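Local coordinates for protein putative transcriptional regulator (Streptomyces coelicolor, PDB 2HXI) that probably binds cis-regulatory DNA as a transcription factor of the TetR family, pairing a helix-turn-helix domain with a helical C-terminal domain, at residues R53-A56 and A57-T61; T103-A106 and L107-E111; Q142-A146 and S147-D151. All coordinates share one frame; numbering follows the deposited sequence.

In the fold
The three contacts follow one another along an all-helical chain and are all local. Interaction 1 (53-61) covers the last turns of helix 52-58 and the bend after it, in the predicted helix-turn-helix. Interaction 2 (103-111) lies within helix 98-113, and interaction 3 (142-151) closes helix 131-146; both belong to the TetR-like C-terminal domain. Centres of 1 and 2 are about 32 Å apart, those of 2 and 3 about 19 Å, and those of 1 and 3 about 45 Å, on opposite sides of the chain's centre. Helix 98-113 packs against helix 131-146, whose end reaches the second subunit. The 45 Å gap sets the presumed DNA-reading part far from that contact.

Interaction 1: residues R53-A56 and A57-T61; sequences RKLA and ASLGT
Helix 52-58 runs out across Arg-53 to Thr-61, and its backbone bonds change as it ends. Ala-57 N and Ser-58 N still make regular i to i-4 bonds, to Arg-53 O and Lys-54 O. Leu-59 N is shared weakly between Leu-55 O and Ala-56 O, and Gly-60 then swings to positive phi (67°). The chain folds back, so that Thr-61 N reaches Ala-56 O at 2.9 Å, a nearly straight bond of 164°, and Gly-60 N bonds to Ala-57 O at 3.2 Å.

Ser-58 adds a side-chain bond to this end. With OG between the backbone N and the carbonyl carbon (chi1 86°), the Ser-58 hydroxyl turns back up the helix and gives its proton to Leu-55 O at 2.7 Å. Leu-59 CD1 lies 3.5 Å from Leu-55 O and 3.8 Å from Leu-55 CD1, the two leucines crossing at a slant. Past the glycine, Thr-61 CG2 comes to 3.5 Å from Ala-56 O.

Leu-55 continues inward onto Ala-38 and Leu-41 of helix 31-43, and Ala-56 packs on Ser-63 and Leu-66 of helix 63-66. The ending is a Schellman motif, placed at the turn between the two helices of the predicted DNA-binding helix-turn-helix.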
loop_
_atom_site.group_PDB
_atom_site.type_symbol
_atom_site.label_atom_id
_atom_site.label_comp_id
_atom_site.label_asym_id
_atom_site.label_seq_id
_atom_site.Cartn_x
_atom_site.Cartn_y
_atom_site.Cartn_z
ATOM N N ARG B 53 -13.231 -6.064 -24.718
ATOM C CA ARG B 53 -13.384 -5.942 -26.181
ATOM C C ARG B 53 -12.054 -6.067 -26.920
ATOM O O ARG B 53 -11.957 -6.872 -27.854
ATOM C CB ARG B 53 -14.058 -4.593 -26.507
ATOM C CG ARG B 53 -14.326 -4.418 -28.034
ATOM C CD ARG B 53 -14.874 -2.968 -28.307
ATOM N NE ARG B 53 -14.060 -1.900 -27.656
ATOM C CZ ARG B 53 -12.888 -1.397 -28.078
ATOM N NH1 ARG B 53 -12.311 -1.775 -29.198
ATOM N NH2 ARG B 53 -12.259 -0.471 -27.356
ATOM N N LYS B 54 -11.044 -5.302 -26.485
ATOM C CA LYS B 54 -9.691 -5.356 -27.103
ATOM C C LYS B 54 -9.039 -6.721 -26.935
ATOM O O LYS B 54 -8.464 -7.288 -27.882
ATOM C CB LYS B 54 -8.779 -4.235 -26.574
ATOM C CG LYS B 54 -7.321 -4.290 -27.256
ATOM C CD LYS B 54 -6.386 -3.150 -26.717
ATOM C CE LYS B 54 -5.087 -2.975 -27.577
ATOM N NZ LYS B 54 -3.956 -2.201 -26.864
ATOM N N LEU B 55 -9.186 -7.299 -25.723
ATOM C CA LEU B 55 -8.628 -8.613 -25.483
ATOM C C LEU B 55 -9.265 -9.618 -26.446
ATOM O O LEU B 55 -8.577 -10.415 -27.091
ATOM C CB LEU B 55 -8.897 -9.059 -24.015
ATOM C CG LEU B 55 -8.398 -10.466 -23.691
ATOM C CD1 LEU B 55 -6.889 -10.656 -23.881
ATOM C CD2 LEU B 55 -8.792 -10.757 -22.177
ATOM N N ALA B 56 -10.598 -9.554 -26.601
ATOM C CA ALA B 56 -11.288 -10.534 -27.469
ATOM C C ALA B 56 -10.813 -10.434 -28.931
ATOM O O ALA B 56 -10.607 -11.441 -29.623
ATOM C CB ALA B 56 -12.813 -10.311 -27.388
ATOM N N ALA B 57 -10.685 -9.200 -29.356
ATOM C CA ALA B 57 -10.283 -8.850 -30.701
ATOM C C ALA B 57 -8.873 -9.353 -30.990
ATOM O O ALA B 57 -8.621 -9.860 -32.049
ATOM C CB ALA B 57 -10.316 -7.369 -30.850
ATOM N N SER B 58 -7.985 -9.265 -30.009
ATOM C CA SER B 58 -6.623 -9.778 -30.157
ATOM C C SER B 58 -6.595 -11.309 -30.304
ATOM O O SER B 58 -5.639 -11.890 -30.877
ATOM C CB SER B 58 -5.821 -9.284 -28.937
ATOM O OG SER B 58 -5.959 -10.173 -27.836
ATOM N N LEU B 59 -7.600 -11.990 -29.773
ATOM C CA LEU B 59 -7.664 -13.438 -29.800
ATOM C C LEU B 59 -8.484 -13.964 -30.986
ATOM O O LEU B 59 -8.701 -15.179 -31.130
ATOM C CB LEU B 59 -8.198 -13.937 -28.470
ATOM C CG LEU B 59 -7.261 -13.642 -27.286
ATOM C CD1 LEU B 59 -8.037 -13.658 -25.957
ATOM C CD2 LEU B 59 -6.017 -14.648 -27.290
ATOM N N GLY B 60 -9.032 -13.030 -31.738
ATOM C CA GLY B 60 -9.899 -13.337 -32.895
ATOM C C GLY B 60 -11.191 -13.976 -32.449
ATOM O O GLY B 60 -11.751 -14.883 -33.114
ATOM N N THR B 61 -11.700 -13.459 -31.327
ATOM C CA THR B 61 -12.869 -14.043 -30.775
ATOM C C THR B 61 -13.784 -12.918 -30.342
ATOM O O THR B 61 -13.550 -11.811 -30.692
ATOM C CB THR B 61 -12.525 -15.125 -29.661
ATOM O OG1 THR B 61 -13.710 -15.888 -29.364
ATOM C CG2 THR B 61 -11.923 -14.495 -28.437
#

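Interaction 2: residues T103-A106 and L107-E111; sequences TAVA and LRLRE
Leu-107 lies one turn beyond Thr-103 on helix 98-113, and its side chain can be followed back along that turn. Leu-107 CB starts 3.6 Å from Thr-103 O. CG stands anti to its own carbonyl carbon (chi1 -63°), which tips the branch toward the preceding turn and brings Leu-107 CG to 3.3 Å from Thr-103 O. Leu-107 CD1 ends at the methyl CG2 of Thr-103, 4.1 Å away, the two side chains lying alongside and pointing the same way. Thr-103 O therefore has a hydrocarbon flank while it accepts the bond from Leu-107 N at 2.9 Å. The hydroxyl of Thr-103 turns elsewhere, to Lys-99 O.

The pattern recurs two residues on. Leu-109 CG comes to 3.4 Å from Val-105 O, and Leu-109 CD1 rests against Val-105 CG1 at 4.0 Å, again side by side. Ala-104 O accepts from Arg-108 N, and Ala-106 O from Arg-110 N.

The arginines leave the helix in different directions. Arg-108 passes its aliphatic part along Ala-104 O, with Arg-108 CG at 3.5 Å, and then extends to carry NH2 to the carbonyls of Ala-88 and Asp-90, while Arg-110 reaches Glu-172 in a salt bridge.

Val-105 and Leu-109 meet Met-136 of helix 131-146, whereas Thr-103 meets Leu-231 and Leu-107 meets Phe-223 of helix 219-237; Ala-106 touches Ile-165 of helix 154-173. This is ordinary alpha-helical i to i+4 hydrogen bonding and side-chain packing, in a helix set among several others as in the all-helical C-terminal domain of TetR-family regulators.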
loop_
_atom_site.group_PDB
_atom_site.type_symbol
_atom_site.label_atom_id
_atom_site.label_comp_id
_atom_site.label_asym_id
_atom_site.label_seq_id
_atom_site.Cartn_x
_atom_site.Cartn_y
_atom_site.Cartn_z
ATOM N N THR B 103 13.287 -12.599 1.078
ATOM C CA THR B 103 13.695 -11.310 0.451
ATOM C C THR B 103 13.690 -11.482 -1.055
ATOM O O THR B 103 13.162 -10.633 -1.776
ATOM C CB THR B 103 15.085 -10.851 0.996
ATOM O OG1 THR B 103 14.990 -10.683 2.427
ATOM C CG2 THR B 103 15.450 -9.514 0.353
ATOM N N ALA B 104 14.225 -12.611 -1.513
ATOM C CA ALA B 104 14.252 -12.912 -2.950
ATOM C C ALA B 104 12.861 -12.975 -3.568
ATOM O O ALA B 104 12.627 -12.444 -4.663
ATOM C CB ALA B 104 15.119 -14.187 -3.228
ATOM N N VAL B 105 11.948 -13.669 -2.913
ATOM C CA VAL B 105 10.589 -13.665 -3.390
ATOM C C VAL B 105 9.979 -12.228 -3.424
ATOM O O VAL B 105 9.392 -11.828 -4.411
ATOM C CB VAL B 105 9.723 -14.606 -2.530
ATOM C CG1 VAL B 105 8.187 -14.454 -2.869
ATOM C CG2 VAL B 105 10.195 -16.048 -2.705
ATOM N N ALA B 106 10.044 -11.489 -2.308
ATOM C CA ALA B 106 9.526 -10.124 -2.249
ATOM C C ALA B 106 10.122 -9.258 -3.425
ATOM O O ALA B 106 9.366 -8.508 -4.116
ATOM C CB ALA B 106 9.903 -9.519 -0.912
ATOM N N LEU B 107 11.432 -9.389 -3.694
ATOM C CA LEU B 107 12.016 -8.596 -4.792
ATOM C C LEU B 107 11.469 -9.031 -6.142
ATOM O O LEU B 107 11.291 -8.163 -7.044
ATOM C CB LEU B 107 13.552 -8.669 -4.815
ATOM C CG LEU B 107 14.133 -8.049 -3.523
ATOM C CD1 LEU B 107 15.675 -8.203 -3.553
ATOM C CD2 LEU B 107 13.721 -6.616 -3.310
ATOM N N ARG B 108 11.276 -10.355 -6.320
ATOM C CA ARG B 108 10.801 -10.866 -7.604
ATOM C C ARG B 108 9.396 -10.341 -7.808
ATOM O O ARG B 108 9.044 -9.959 -8.899
ATOM C CB ARG B 108 10.826 -12.387 -7.707
ATOM C CG ARG B 108 12.225 -12.911 -8.085
ATOM C CD ARG B 108 12.251 -14.419 -7.896
ATOM N NE ARG B 108 13.344 -15.105 -8.635
ATOM C CZ ARG B 108 13.210 -15.720 -9.802
ATOM N NH1 ARG B 108 14.272 -16.325 -10.337
ATOM N NH2 ARG B 108 12.036 -15.743 -10.447
ATOM N N LEU B 109 8.587 -10.331 -6.749
ATOM C CA LEU B 109 7.234 -9.856 -6.888
ATOM C C LEU B 109 7.236 -8.374 -7.220
ATOM O O LEU B 109 6.426 -7.935 -8.056
ATOM C CB LEU B 109 6.443 -10.069 -5.577
ATOM C CG LEU B 109 6.116 -11.530 -5.194
ATOM C CD1 LEU B 109 5.567 -11.556 -3.748
ATOM C CD2 LEU B 109 5.061 -12.134 -6.194
ATOM N N ARG B 110 8.096 -7.582 -6.546
ATOM C CA ARG B 110 8.119 -6.163 -6.796
ATOM C C ARG B 110 8.531 -5.927 -8.279
ATOM O O ARG B 110 7.976 -5.045 -8.975
ATOM C CB ARG B 110 9.088 -5.481 -5.836
ATOM C CG ARG B 110 9.101 -3.981 -6.071
ATOM C CD ARG B 110 10.011 -3.241 -5.110
ATOM N NE ARG B 110 10.126 -1.856 -5.534
ATOM C CZ ARG B 110 11.114 -1.393 -6.272
ATOM N NH1 ARG B 110 12.088 -2.219 -6.647
ATOM N NH2 ARG B 110 11.100 -0.108 -6.626
ATOM N N GLU B 111 9.536 -6.683 -8.741
ATOM C CA GLU B 111 10.024 -6.480 -10.107
ATOM C C GLU B 111 8.949 -6.851 -11.112
ATOM O O GLU B 111 8.647 -6.077 -12.019
ATOM C CB GLU B 111 11.391 -7.175 -10.273
ATOM C CG GLU B 111 11.651 -8.165 -11.370
ATOM C CD GLU B 111 13.052 -8.859 -11.102
ATOM O OE1 GLU B 111 13.121 -10.017 -10.528
ATOM O OE2 GLU B 111 14.065 -8.167 -11.426
#

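Interaction 3: residues Q142-A146 and S147-D151; sequences QALRA and SGLPD
An ST turn at the C-terminal end of helix 131-146 leads the chain into the loop before helix 154-173, with Ser-147 working in both directions. A chi1 of 79° turns its hydroxyl back toward the last helical turn, where Ser-147 OG gives its proton to Leu-144 O at 2.6 Å; Ser-147 OG also accepts the bond from Leu-149 N at 3.1 Å. One hydroxyl thus ties the last helical turn to the first part of the loop. Ser-147 N also bonds to Ala-143 O. At Gly-148 phi turns positive (88°), a conformation in which a side chain would collide with the carbonyl oxygen of Ser-147; Gly-148 N bonds to Arg-145 O at 3.0 Å, coming from well above that carbonyl's plane.

Farther out, Arg-145 grips Asp-151 side-on. Arg-145 NE meets Asp-151 OD1 at 2.9 Å and Arg-145 NH2 meets Asp-151 OD2 at 2.8 Å, each oxygen approached on its syn side. The guanidinium and carboxylate planes are only 10° apart, so two nearly parallel bonds form a salt bridge that fixes the rotation of both groups. With an alanine at Arg-145, the Asp-151 carboxylate would probably lose both of these bonds and be able to turn, and this one side-chain tie between helix and loop would go.

Leu-144 CD2 meets Leu-149 CD1 at 4.0 Å. Leu-144 also packs on Leu-102 of helix 98-113 and Tyr-158 of helix 154-173, while Arg-145 packs on His-207 and Asp-151 on Phe-208, both of the second subunit. The whole is a helix C-terminus closed by an ST turn and a positive-phi glycine, beside a contact with the second subunit in this helical C-terminal domain.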
loop_
_atom_site.group_PDB
_atom_site.type_symbol
_atom_site.label_atom_id
_atom_site.label_comp_id
_atom_site.label_asym_id
_atom_site.label_seq_id
_atom_site.Cartn_x
_atom_site.Cartn_y
_atom_site.Cartn_z
ATOM N N GLN B 142 7.400 -22.438 3.190
ATOM C CA GLN B 142 8.561 -23.300 3.442
ATOM C C GLN B 142 9.638 -22.463 4.146
ATOM O O GLN B 142 10.269 -22.914 5.099
ATOM C CB GLN B 142 9.098 -23.893 2.117
ATOM C CG GLN B 142 8.207 -24.977 1.543
ATOM C CD GLN B 142 8.263 -26.295 2.356
ATOM O OE1 GLN B 142 8.976 -26.407 3.359
ATOM N NE2 GLN B 142 7.526 -27.292 1.902
ATOM N N ALA B 143 9.852 -21.250 3.651
ATOM C CA ALA B 143 10.810 -20.318 4.322
ATOM C C ALA B 143 10.463 -20.025 5.793
ATOM O O ALA B 143 11.345 -20.093 6.657
ATOM C CB ALA B 143 10.985 -19.021 3.509
ATOM N N LEU B 144 9.191 -19.760 6.055
ATOM C CA LEU B 144 8.721 -19.519 7.429
ATOM C C LEU B 144 8.934 -20.801 8.301
ATOM O O LEU B 144 9.364 -20.722 9.460
ATOM C CB LEU B 144 7.258 -19.109 7.431
ATOM C CG LEU B 144 7.081 -17.626 6.895
ATOM C CD1 LEU B 144 5.583 -17.289 6.650
ATOM C CD2 LEU B 144 7.779 -16.535 7.875
ATOM N N ARG B 145 8.674 -21.995 7.729
ATOM C CA ARG B 145 8.990 -23.205 8.492
ATOM C C ARG B 145 10.450 -23.319 8.774
ATOM O O ARG B 145 10.847 -23.713 9.855
ATOM C CB ARG B 145 8.514 -24.489 7.780
ATOM C CG ARG B 145 6.998 -24.647 7.965
ATOM C CD ARG B 145 6.510 -25.995 7.362
ATOM N NE ARG B 145 5.343 -26.517 8.115
ATOM C CZ ARG B 145 4.627 -27.589 7.725
ATOM N NH1 ARG B 145 4.918 -28.205 6.618
ATOM N NH2 ARG B 145 3.609 -27.993 8.451
ATOM N N ALA B 146 11.250 -22.980 7.750
ATOM C CA ALA B 146 12.718 -23.058 7.884
ATOM C C ALA B 146 13.295 -22.199 8.997
ATOM O O ALA B 146 14.310 -22.579 9.609
ATOM C CB ALA B 146 13.385 -22.717 6.602
ATOM N N SER B 147 12.611 -21.096 9.285
ATOM C CA SER B 147 13.003 -20.156 10.357
ATOM C C SER B 147 12.917 -20.809 11.731
ATOM O O SER B 147 13.488 -20.293 12.694
ATOM C CB SER B 147 12.109 -18.906 10.313
ATOM O OG SER B 147 10.825 -19.125 10.911
ATOM N N GLY B 148 12.139 -21.885 11.852
ATOM C CA GLY B 148 11.763 -22.361 13.209
ATOM C C GLY B 148 10.524 -21.814 13.899
ATOM O O GLY B 148 10.176 -22.276 14.988
ATOM N N LEU B 149 9.883 -20.802 13.315
ATOM C CA LEU B 149 8.649 -20.247 13.854
ATOM C C LEU B 149 7.664 -21.405 14.060
ATOM O O LEU B 149 7.661 -22.368 13.262
ATOM C CB LEU B 149 8.093 -19.203 12.896
ATOM C CG LEU B 149 8.897 -17.892 12.860
ATOM C CD1 LEU B 149 8.323 -17.086 11.753
ATOM C CD2 LEU B 149 8.726 -17.185 14.189
ATOM N N PRO B 150 6.891 -21.385 15.174
ATOM C CA PRO B 150 5.961 -22.520 15.320
ATOM C C PRO B 150 4.890 -22.587 14.227
ATOM O O PRO B 150 4.340 -21.532 13.884
ATOM C CB PRO B 150 5.265 -22.247 16.654
ATOM C CG PRO B 150 5.846 -21.053 17.240
ATOM C CD PRO B 150 6.824 -20.432 16.299
ATOM N N ASP B 151 4.562 -23.799 13.723
ATOM C CA ASP B 151 3.501 -23.994 12.713
ATOM C C ASP B 151 2.214 -23.318 13.022
ATOM O O ASP B 151 1.563 -22.714 12.154
ATOM C CB ASP B 151 3.106 -25.460 12.580
ATOM C CG ASP B 151 3.732 -26.127 11.415
ATOM O OD1 ASP B 151 4.727 -25.619 10.788
ATOM O OD2 ASP B 151 3.239 -27.198 11.134
#